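Local coordinates for Cap5O (Staphylococcus aureus, PDB 3OJL), which probably oxidises a UDP-sugar with NAD as the hydride acceptor, in the synthesis of the capsular polysaccharide, at residues R101-S106 with P274-A279; V158-R163 with R178-V183; G266-A271 with D331-P336. All coordinates share one frame; numbering follows the deposited sequence.

Contact 1 of 3, residues R101-S106 with P274-A279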
loop_
_atom_site.group_PDB
_atom_site.type_symbol
_atom_site.label_atom_id
_atom_site.label_comp_id
_atom_site.label_asym_id
_atom_site.label_seq_id
_atom_site.Cartn_x
_atom_site.Cartn_y
_atom_site.Cartn_z
ATOM N N ARG A 101 10.325 -16.823 -11.139
ATOM C CA ARG A 101 9.042 -16.895 -11.870
ATOM C C ARG A 101 8.937 -15.811 -12.977
ATOM O O ARG A 101 7.902 -15.156 -13.149
ATOM C CB ARG A 101 7.831 -16.892 -10.906
ATOM C CG ARG A 101 7.546 -18.218 -10.233
ATOM C CD ARG A 101 6.061 -18.467 -10.275
ATOM N NE ARG A 101 5.519 -18.944 -8.999
ATOM C CZ ARG A 101 4.238 -18.850 -8.644
ATOM N NH1 ARG A 101 3.359 -18.255 -9.445
ATOM N NH2 ARG A 101 3.833 -19.314 -7.467
ATOM N N SER A 102 10.048 -15.632 -13.706
ATOM C CA SER A 102 10.219 -14.692 -14.805
ATOM C C SER A 102 9.086 -14.724 -15.844
ATOM O O SER A 102 8.448 -15.766 -16.051
ATOM C CB SER A 102 11.574 -14.918 -15.481
ATOM O OG SER A 102 11.536 -15.716 -16.655
ATOM N N CYS A 103 8.854 -13.584 -16.510
ATOM C CA CYS A 103 7.872 -13.525 -17.571
ATOM C C CYS A 103 8.335 -14.393 -18.736
ATOM O O CYS A 103 9.473 -14.248 -19.211
ATOM C CB CYS A 103 7.651 -12.088 -18.027
ATOM S SG CYS A 103 6.620 -11.940 -19.514
ATOM N N ASP A 104 7.466 -15.280 -19.211
ATOM C CA ASP A 104 7.891 -16.036 -20.366
ATOM C C ASP A 104 7.378 -15.300 -21.587
ATOM O O ASP A 104 6.182 -15.327 -21.857
ATOM C CB ASP A 104 7.429 -17.487 -20.323
ATOM C CG ASP A 104 7.976 -18.296 -21.482
ATOM O OD1 ASP A 104 7.199 -19.042 -22.099
ATOM O OD2 ASP A 104 9.182 -18.146 -21.798
ATOM N N ILE A 105 8.277 -14.575 -22.274
ATOM C CA ILE A 105 7.930 -13.777 -23.447
ATOM C C ILE A 105 8.092 -14.609 -24.715
ATOM O O ILE A 105 7.880 -14.109 -25.826
ATOM C CB ILE A 105 8.649 -12.376 -23.516
ATOM C CG1 ILE A 105 10.184 -12.508 -23.563
ATOM C CG2 ILE A 105 8.183 -11.398 -22.412
ATOM C CD1 ILE A 105 10.877 -11.384 -24.248
ATOM N N SER A 106 8.427 -15.904 -24.536
ATOM C CA SER A 106 8.640 -16.898 -25.588
ATOM C C SER A 106 7.499 -17.000 -26.602
ATOM O O SER A 106 7.758 -17.311 -27.769
ATOM C CB SER A 106 8.898 -18.264 -24.970
ATOM O OG SER A 106 8.070 -19.264 -25.539
ATOM N N PRO A 274 3.340 -9.668 -10.204
ATOM C CA PRO A 274 4.473 -9.247 -9.351
ATOM C C PRO A 274 5.791 -9.980 -9.617
ATOM O O PRO A 274 6.848 -9.479 -9.268
ATOM C CB PRO A 274 3.963 -9.527 -7.943
ATOM C CG PRO A 274 2.911 -10.551 -8.108
ATOM C CD PRO A 274 2.231 -10.176 -9.373
ATOM N N TYR A 275 5.729 -11.167 -10.225
ATOM C CA TYR A 275 6.911 -11.957 -10.574
ATOM C C TYR A 275 7.593 -11.445 -11.859
ATOM O O TYR A 275 8.785 -11.697 -12.051
ATOM C CB TYR A 275 6.567 -13.446 -10.707
ATOM C CG TYR A 275 6.276 -14.170 -9.407
ATOM C CD1 TYR A 275 7.228 -14.233 -8.389
ATOM C CD2 TYR A 275 5.109 -14.909 -9.246
ATOM C CE1 TYR A 275 6.985 -14.942 -7.213
ATOM C CE2 TYR A 275 4.836 -15.585 -8.059
ATOM C CZ TYR A 275 5.785 -15.615 -7.053
ATOM O OH TYR A 275 5.523 -16.301 -5.894
ATOM N N PHE A 276 6.862 -10.711 -12.717
ATOM C CA PHE A 276 7.430 -10.145 -13.940
ATOM C C PHE A 276 8.396 -9.017 -13.591
ATOM O O PHE A 276 9.372 -8.813 -14.323
ATOM C CB PHE A 276 6.328 -9.675 -14.902
ATOM C CG PHE A 276 5.488 -10.751 -15.570
ATOM C CD1 PHE A 276 4.642 -10.440 -16.624
ATOM C CD2 PHE A 276 5.534 -12.075 -15.134
ATOM C CE1 PHE A 276 3.868 -11.434 -17.235
ATOM C CE2 PHE A 276 4.768 -13.062 -15.752
ATOM C CZ PHE A 276 3.949 -12.737 -16.800
ATOM N N ILE A 277 8.144 -8.321 -12.433
ATOM C CA ILE A 277 8.973 -7.233 -11.876
ATOM C C ILE A 277 10.185 -7.810 -11.190
ATOM O O ILE A 277 11.287 -7.348 -11.485
ATOM C CB ILE A 277 8.201 -6.231 -10.946
ATOM C CG1 ILE A 277 7.164 -5.396 -11.723
ATOM C CG2 ILE A 277 9.141 -5.306 -10.175
ATOM C CD1 ILE A 277 5.879 -5.765 -11.335
ATOM N N ILE A 278 9.990 -8.811 -10.276
ATOM C CA ILE A 278 11.070 -9.465 -9.516
ATOM C C ILE A 278 12.161 -9.917 -10.461
ATOM O O ILE A 278 13.293 -9.494 -10.291
ATOM C CB ILE A 278 10.634 -10.635 -8.548
ATOM C CG1 ILE A 278 9.720 -10.170 -7.389
ATOM C CG2 ILE A 278 11.861 -11.417 -8.003
ATOM C CD1 ILE A 278 8.907 -11.328 -6.713
ATOM N N ALA A 279 11.821 -10.732 -11.472
ATOM C CA ALA A 279 12.782 -11.304 -12.427
ATOM C C ALA A 279 13.671 -10.306 -13.187
ATOM O O ALA A 279 14.752 -10.684 -13.645
ATOM C CB ALA A 279 12.073 -12.220 -13.383
HETATM O O HOH W 1 10.096 -11.010 -15.770
#
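Cys103 packs its CB and SG over one face of the Phe276 ring. Its CB stands 3.5 Å from the Phe276 ring centroid and only 10° off the ring normal, a CH-pi contact. With SG anti to the backbone N (chi1 172°), the sulfur runs on across the same ring and adds a sulfur-aromatic contact, 3.8 Å from Cys103 SG to the Phe276 centroid. Two residues back, Arg101 drapes over Tyr275. Arg101 CB meets a face of the phenol ring at 3.8 Å from its centroid, while the guanidinium further along has Tyr275 CE2 over its centre, the two planes inclined by 36°. Between these aromatic contacts, Ala279 CB packs on Ser102 CB at 3.5 Å. No direct hydrogen bond joins the segments; instead one water takes the N-H of Cys103 (3.0 Å from Cys103 N) and donates to the carbonyl of Phe276 (2.7 Å from Phe276 O). Polar groups outside the pair hold the parts in place: Ser102 OG bonds to Asn96, and Tyr275 OH to Asn296 on helix 286-312. Phe276 also comes within about 4 Å, between nearest side-chain atoms, of the NAD-binding residues Thr93 and Thr130. The contact thus lays the loop that follows strand 86-89 of the nucleotide-binding sheet against helix 274-278, which is itself packed on helices 208-238 and 286-312.

Contact 2 of 3, residues V158-R163 with R178-V183. With NAD (nicotinamide-adenine-dinucleotide), chain C.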
loop_
_atom_site.group_PDB
_atom_site.type_symbol
_atom_site.label_atom_id
_atom_site.label_comp_id
_atom_site.label_asym_id
_atom_site.label_seq_id
_atom_site.Cartn_x
_atom_site.Cartn_y
_atom_site.Cartn_z
ATOM N N VAL A 158 3.524 -0.512 -30.147
ATOM C CA VAL A 158 2.652 -0.140 -29.028
ATOM C C VAL A 158 2.419 -1.305 -28.073
ATOM O O VAL A 158 2.143 -2.427 -28.508
ATOM C CB VAL A 158 1.314 0.461 -29.545
ATOM C CG1 VAL A 158 0.210 0.429 -28.491
ATOM C CG2 VAL A 158 1.511 1.873 -30.068
ATOM N N HIS A 159 2.511 -1.020 -26.766
ATOM C CA HIS A 159 2.152 -1.985 -25.725
ATOM C C HIS A 159 0.857 -1.440 -25.198
ATOM O O HIS A 159 0.794 -0.262 -24.816
ATOM C CB HIS A 159 3.202 -2.076 -24.582
ATOM C CG HIS A 159 2.796 -3.013 -23.480
ATOM N ND1 HIS A 159 2.301 -4.274 -23.749
ATOM C CD2 HIS A 159 2.796 -2.824 -22.141
ATOM C CE1 HIS A 159 1.995 -4.800 -22.577
ATOM N NE2 HIS A 159 2.300 -3.977 -21.579
ATOM N N CYS A 160 -0.191 -2.233 -25.278
ATOM C CA CYS A 160 -1.490 -1.821 -24.767
ATOM C C CYS A 160 -1.977 -3.005 -23.955
ATOM O O CYS A 160 -2.509 -3.951 -24.532
ATOM C CB CYS A 160 -2.460 -1.454 -25.887
ATOM S SG CYS A 160 -4.087 -0.938 -25.285
ATOM N N PRO A 161 -1.684 -3.058 -22.645
ATOM C CA PRO A 161 -2.064 -4.250 -21.879
ATOM C C PRO A 161 -3.570 -4.374 -21.695
ATOM O O PRO A 161 -4.215 -3.477 -21.143
ATOM C CB PRO A 161 -1.263 -4.121 -20.586
ATOM C CG PRO A 161 -1.026 -2.675 -20.434
ATOM C CD PRO A 161 -1.010 -2.056 -21.794
ATOM N N GLU A 162 -4.132 -5.440 -22.310
ATOM C CA GLU A 162 -5.564 -5.733 -22.297
ATOM C C GLU A 162 -5.859 -6.735 -21.200
ATOM O O GLU A 162 -5.227 -7.795 -21.126
ATOM C CB GLU A 162 -6.053 -6.248 -23.667
ATOM C CG GLU A 162 -7.500 -5.891 -23.986
ATOM C CD GLU A 162 -7.718 -4.834 -25.060
ATOM O OE1 GLU A 162 -8.358 -5.150 -26.092
ATOM O OE2 GLU A 162 -7.258 -3.684 -24.865
ATOM N N ARG A 163 -6.802 -6.375 -20.333
ATOM C CA ARG A 163 -7.263 -7.172 -19.201
ATOM C C ARG A 163 -8.807 -7.156 -19.254
ATOM O O ARG A 163 -9.393 -6.102 -19.510
ATOM C CB ARG A 163 -6.726 -6.538 -17.891
ATOM C CG ARG A 163 -6.971 -7.332 -16.607
ATOM C CD ARG A 163 -7.144 -6.397 -15.409
ATOM N NE ARG A 163 -5.870 -5.913 -14.857
ATOM C CZ ARG A 163 -5.762 -4.981 -13.912
ATOM N NH1 ARG A 163 -6.846 -4.399 -13.415
ATOM N NH2 ARG A 163 -4.567 -4.616 -13.465
ATOM N N ARG A 178 -8.039 2.741 -21.348
ATOM C CA ARG A 178 -6.907 2.074 -21.978
ATOM C C ARG A 178 -5.618 2.866 -21.839
ATOM O O ARG A 178 -5.639 4.094 -21.811
ATOM C CB ARG A 178 -7.213 1.830 -23.466
ATOM C CG ARG A 178 -6.951 0.416 -23.885
ATOM C CD ARG A 178 -7.750 0.051 -25.112
ATOM N NE ARG A 178 -8.541 -1.166 -24.914
ATOM C CZ ARG A 178 -9.756 -1.197 -24.379
ATOM N NH1 ARG A 178 -10.332 -0.074 -23.955
ATOM N NH2 ARG A 178 -10.404 -2.345 -24.254
ATOM N N ILE A 179 -4.498 2.153 -21.772
ATOM C CA ILE A 179 -3.157 2.733 -21.697
ATOM C C ILE A 179 -2.468 2.471 -23.036
ATOM O O ILE A 179 -2.262 1.306 -23.407
ATOM C CB ILE A 179 -2.330 2.168 -20.495
ATOM C CG1 ILE A 179 -3.087 2.324 -19.150
ATOM C CG2 ILE A 179 -0.920 2.790 -20.452
ATOM C CD1 ILE A 179 -2.532 1.544 -17.982
ATOM N N ILE A 180 -2.121 3.557 -23.747
ATOM C CA ILE A 180 -1.424 3.493 -25.033
ATOM C C ILE A 180 0.047 3.744 -24.735
ATOM O O ILE A 180 0.420 4.876 -24.414
ATOM C CB ILE A 180 -2.008 4.467 -26.116
ATOM C CG1 ILE A 180 -3.554 4.316 -26.322
ATOM C CG2 ILE A 180 -1.222 4.389 -27.445
ATOM C CD1 ILE A 180 -4.104 2.940 -26.932
ATOM N N GLY A 181 0.843 2.677 -24.752
ATOM C CA GLY A 181 2.265 2.771 -24.448
ATOM C C GLY A 181 3.074 2.601 -25.700
ATOM O O GLY A 181 3.371 1.476 -26.089
ATOM N N GLY A 182 3.349 3.708 -26.369
ATOM C CA GLY A 182 4.084 3.695 -27.623
ATOM C C GLY A 182 5.557 3.989 -27.454
ATOM O O GLY A 182 5.939 4.807 -26.622
ATOM N N VAL A 183 6.393 3.356 -28.279
ATOM C CA VAL A 183 7.847 3.532 -28.239
ATOM C C VAL A 183 8.266 4.980 -28.568
ATOM O O VAL A 183 9.216 5.496 -27.962
ATOM C CB VAL A 183 8.572 2.439 -29.037
ATOM C CG1 VAL A 183 10.079 2.578 -28.925
ATOM C CG2 VAL A 183 8.147 1.067 -28.542
HETATM P PA NAD C . -5.699 -18.049 -23.998
HETATM O O1A NAD C . -5.044 -19.324 -23.611
HETATM O O2A NAD C . -7.158 -18.089 -23.722
HETATM O O5B NAD C . -5.427 -17.797 -25.564
HETATM C C5B NAD C . -4.149 -17.720 -26.147
HETATM C C4B NAD C . -4.321 -18.124 -27.604
HETATM O O4B NAD C . -3.142 -17.845 -28.316
HETATM C C3B NAD C . -4.576 -19.625 -27.737
HETATM O O3B NAD C . -5.705 -19.825 -28.567
HETATM C C2B NAD C . -3.312 -20.159 -28.396
HETATM O O2B NAD C . -3.579 -21.289 -29.198
HETATM C C1B NAD C . -2.841 -18.932 -29.167
HETATM N N9A NAD C . -1.394 -18.901 -29.419
HETATM C C8A NAD C . -0.401 -19.133 -28.520
HETATM N N7A NAD C . 0.782 -18.927 -29.138
HETATM C C5A NAD C . 0.572 -18.527 -30.402
HETATM C C6A NAD C . 1.437 -18.165 -31.441
HETATM N N6A NAD C . 2.755 -18.081 -31.250
HETATM N N1A NAD C . 0.897 -17.802 -32.665
HETATM C C2A NAD C . -0.486 -17.772 -32.819
HETATM N N3A NAD C . -1.334 -18.121 -31.779
HETATM C C4A NAD C . -0.806 -18.491 -30.585
HETATM O O3 NAD C . -4.983 -16.798 -23.293
HETATM P PN NAD C . -5.743 -15.402 -23.008
HETATM O O1N NAD C . -6.727 -15.629 -21.913
HETATM O O2N NAD C . -6.183 -14.811 -24.295
HETATM O O5D NAD C . -4.593 -14.461 -22.377
HETATM C C5D NAD C . -3.445 -14.087 -23.097
HETATM C C4D NAD C . -2.572 -13.156 -22.267
HETATM O O4D NAD C . -3.179 -11.894 -22.086
HETATM C C3D NAD C . -2.263 -13.631 -20.851
HETATM O O3D NAD C . -1.256 -14.624 -20.762
HETATM C C2D NAD C . -1.833 -12.330 -20.207
HETATM O O2D NAD C . -0.571 -11.958 -20.710
HETATM C C1D NAD C . -2.835 -11.366 -20.809
HETATM N N1N NAD C . -4.002 -11.254 -19.898
HETATM C C2N NAD C . -5.135 -12.001 -20.110
HETATM C C3N NAD C . -6.235 -11.900 -19.257
HETATM C C7N NAD C . -7.374 -12.863 -19.429
HETATM O O7N NAD C . -8.626 -12.354 -19.835
HETATM N N7N NAD C . -7.171 -14.169 -19.214
HETATM C C4N NAD C . -6.190 -11.026 -18.168
HETATM C C5N NAD C . -5.034 -10.266 -17.953
HETATM C C6N NAD C . -3.942 -10.400 -18.817
#
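Cys160 lays its sulfur against the aliphatic part of Arg178, with SG 3.5 Å from Arg178 CG, and also reaches Ile180 CD1. The overlap extends an antiparallel strand pair of the Rossmann-type NAD-binding domain, in which strand 178-182 runs opposite to its neighbour 156-159. Both backbone bonds of the pair join His159 and Gly181. His159 N donates to Gly181 O over 2.7 Å in an almost straight bond (177°), and the return bond from Gly181 N to His159 O is more bent. One residue away, Val158 faces Gly182 in a non-hydrogen-bonded pair, its CG2 resting 4.0 Å from Gly182 CA, while ND1 of His159 is hydrogen-bonded to Val127 O on strand 124-127. Helix 185-195 covers Cys160, Arg178 and Ile180 through Tyr195. Beyond the paired strands the chain bends away toward the cofactor, and Glu162 reaches back in a salt bridge to Arg178. Within it Arg178 NE donates a hydrogen bond to Glu162 OE2, 2.8 Å, from above the carboxylate plane, which stands at 89° to the guanidinium. On the cofactor side, Arg163 CG touches the nicotinamide ring, 3.8 Å from C5N of NAD.

Contact 3 of 3, residues G266-A271 with D331-P336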
loop_
_atom_site.group_PDB
_atom_site.type_symbol
_atom_site.label_atom_id
_atom_site.label_comp_id
_atom_site.label_asym_id
_atom_site.label_seq_id
_atom_site.Cartn_x
_atom_site.Cartn_y
_atom_site.Cartn_z
ATOM N N GLY A 266 -4.603 -15.724 -5.265
ATOM C CA GLY A 266 -4.627 -16.573 -6.435
ATOM C C GLY A 266 -4.613 -15.680 -7.642
ATOM O O GLY A 266 -3.617 -14.991 -7.883
ATOM N N GLY A 267 -5.731 -15.665 -8.367
ATOM C CA GLY A 267 -5.909 -14.863 -9.571
ATOM C C GLY A 267 -4.932 -15.185 -10.686
ATOM O O GLY A 267 -3.791 -15.603 -10.431
ATOM N N HIS A 268 -5.368 -14.990 -11.941
ATOM C CA HIS A 268 -4.458 -15.210 -13.058
ATOM C C HIS A 268 -3.391 -14.110 -12.941
ATOM O O HIS A 268 -2.262 -14.434 -12.576
ATOM C CB HIS A 268 -5.198 -15.201 -14.420
ATOM C CG HIS A 268 -4.979 -16.429 -15.276
ATOM N ND1 HIS A 268 -5.046 -17.719 -14.744
ATOM C CD2 HIS A 268 -4.774 -16.523 -16.613
ATOM C CE1 HIS A 268 -4.846 -18.540 -15.765
ATOM N NE2 HIS A 268 -4.684 -17.871 -16.911
ATOM N N CYS A 269 -3.800 -12.820 -13.051
ATOM C CA CYS A 269 -2.928 -11.650 -12.952
ATOM C C CYS A 269 -2.261 -11.461 -11.583
ATOM O O CYS A 269 -1.043 -11.296 -11.541
ATOM C CB CYS A 269 -3.650 -10.382 -13.410
ATOM S SG CYS A 269 -3.110 -9.740 -15.025
ATOM N N LEU A 270 -3.034 -11.489 -10.473
ATOM C CA LEU A 270 -2.510 -11.209 -9.123
ATOM C C LEU A 270 -1.275 -11.961 -8.619
ATOM O O LEU A 270 -0.507 -11.402 -7.833
ATOM C CB LEU A 270 -3.595 -11.110 -8.044
ATOM C CG LEU A 270 -3.889 -9.714 -7.458
ATOM C CD1 LEU A 270 -4.613 -9.837 -6.145
ATOM C CD2 LEU A 270 -2.636 -8.881 -7.259
ATOM N N ALA A 271 -1.086 -13.208 -9.057
ATOM C CA ALA A 271 0.081 -14.004 -8.678
ATOM C C ALA A 271 1.120 -14.028 -9.819
ATOM O O ALA A 271 2.302 -14.227 -9.551
ATOM C CB ALA A 271 -0.340 -15.417 -8.310
ATOM N N ASP A 331 -14.763 -20.164 -11.890
ATOM C CA ASP A 331 -13.342 -20.304 -12.244
ATOM C C ASP A 331 -12.401 -20.692 -11.081
ATOM O O ASP A 331 -12.307 -19.960 -10.093
ATOM C CB ASP A 331 -12.848 -19.025 -12.967
ATOM C CG ASP A 331 -11.425 -19.055 -13.513
ATOM O OD1 ASP A 331 -10.840 -17.965 -13.704
ATOM O OD2 ASP A 331 -10.908 -20.166 -13.782
ATOM N N ILE A 332 -11.685 -21.828 -11.226
ATOM C CA ILE A 332 -10.706 -22.266 -10.234
ATOM C C ILE A 332 -9.310 -22.018 -10.830
ATOM O O ILE A 332 -8.933 -20.852 -10.932
ATOM C CB ILE A 332 -10.955 -23.691 -9.649
ATOM C CG1 ILE A 332 -12.346 -23.781 -8.994
ATOM C CG2 ILE A 332 -9.862 -24.083 -8.634
ATOM C CD1 ILE A 332 -12.788 -25.182 -8.686
ATOM N N ARG A 333 -8.581 -23.074 -11.275
ATOM C CA ARG A 333 -7.234 -23.056 -11.878
ATOM C C ARG A 333 -6.140 -22.202 -11.201
ATOM O O ARG A 333 -4.983 -22.632 -11.120
ATOM C CB ARG A 333 -7.245 -22.931 -13.429
ATOM C CG ARG A 333 -8.048 -21.784 -14.045
ATOM C CD ARG A 333 -7.945 -21.774 -15.565
ATOM N NE ARG A 333 -8.527 -20.568 -16.173
ATOM C CZ ARG A 333 -8.178 -20.078 -17.362
ATOM N NH1 ARG A 333 -7.238 -20.676 -18.086
ATOM N NH2 ARG A 333 -8.759 -18.981 -17.833
ATOM N N GLU A 334 -6.522 -21.014 -10.709
ATOM C CA GLU A 334 -5.699 -20.000 -10.053
ATOM C C GLU A 334 -6.268 -19.693 -8.636
ATOM O O GLU A 334 -6.327 -18.529 -8.230
ATOM C CB GLU A 334 -5.701 -18.733 -10.946
ATOM C CG GLU A 334 -7.085 -18.106 -11.149
ATOM C CD GLU A 334 -7.568 -17.856 -12.564
ATOM O OE1 GLU A 334 -8.217 -16.808 -12.786
ATOM O OE2 GLU A 334 -7.329 -18.715 -13.444
ATOM N N SER A 335 -6.682 -20.730 -7.887
ATOM C CA SER A 335 -7.324 -20.515 -6.595
ATOM C C SER A 335 -6.621 -21.004 -5.327
ATOM O O SER A 335 -6.341 -22.206 -5.224
ATOM C CB SER A 335 -8.762 -21.027 -6.629
ATOM O OG SER A 335 -8.969 -22.186 -5.835
ATOM N N PRO A 336 -6.501 -20.117 -4.289
ATOM C CA PRO A 336 -5.959 -20.558 -2.987
ATOM C C PRO A 336 -6.935 -21.483 -2.248
ATOM O O PRO A 336 -6.505 -22.337 -1.469
ATOM C CB PRO A 336 -5.762 -19.247 -2.217
ATOM C CG PRO A 336 -5.899 -18.159 -3.234
ATOM C CD PRO A 336 -6.845 -18.682 -4.247
#
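Glu334 turns its CG between its own backbone N and carbonyl carbon (chi1 62°) and bends again at chi2 (-127°), which swings the carboxylate over to His268. There Glu334 OE2 comes to 2.8 Å from His268 ND1. Arg333 has a similar first torsion but then runs straight from CG to NE, and this carries its guanidinium across the imidazole: His268 CE1 lies over the centre of the guanidinium, 4.0 Å from Arg333 NH1, with the two planes 39° apart. NE of the same arginine makes a long, weak hydrogen bond, part of a salt bridge, to Asp331 OD2 at 3.4 Å, and lies 3.5 Å from Glu334 OE2, which sits well out of the guanidinium plane and so adds charge attraction alone. Next to this network the backbones meet closely at two glycines. Gly266 CA makes a CA-H...O contact with Glu334 O at 3.2 Å, and Gly267 N is 2.9 Å from the same oxygen, while Pro336 covers Gly266 with CG 3.4 Å from Gly266 N. Ser335 is the N-cap of helix 336-346, its OG bonded to Phe338 N. The arrangement joins the central domain to the UDP-binding domain beside the cofactor: Arg333 is an NAD-binding residue and the His268 side chain comes within about 4 Å of NAD at the nearest atoms, consistent with an NAD site closed on one side by this domain junction.

How the contacts relate
Contacts 1 and 3 adjoin through the consecutive helices 268-272 and 274-278, touching where Pro274 CD meets Cys269 O at 4.1 Å; their centres are 16 Å apart and their segments alternate along the chain. Contact 2 is nested within the loop that contact 1 closes, about 8 Å away at the nearest atoms, and comes within about 5 Å of contact 3. Contacts 2 and 3 touch the nicotinamide end of NAD through Arg163 and Cys269, while the Phe276 side chain of contact 1 stays about 6 Å from the cofactor at the nearest atoms. Cys103 and Cys269 can form a disulfide in this protein, but Cys103 SG and Cys269 SG are 10.9 Å apart, so none joins them in this structure, which holds NAD.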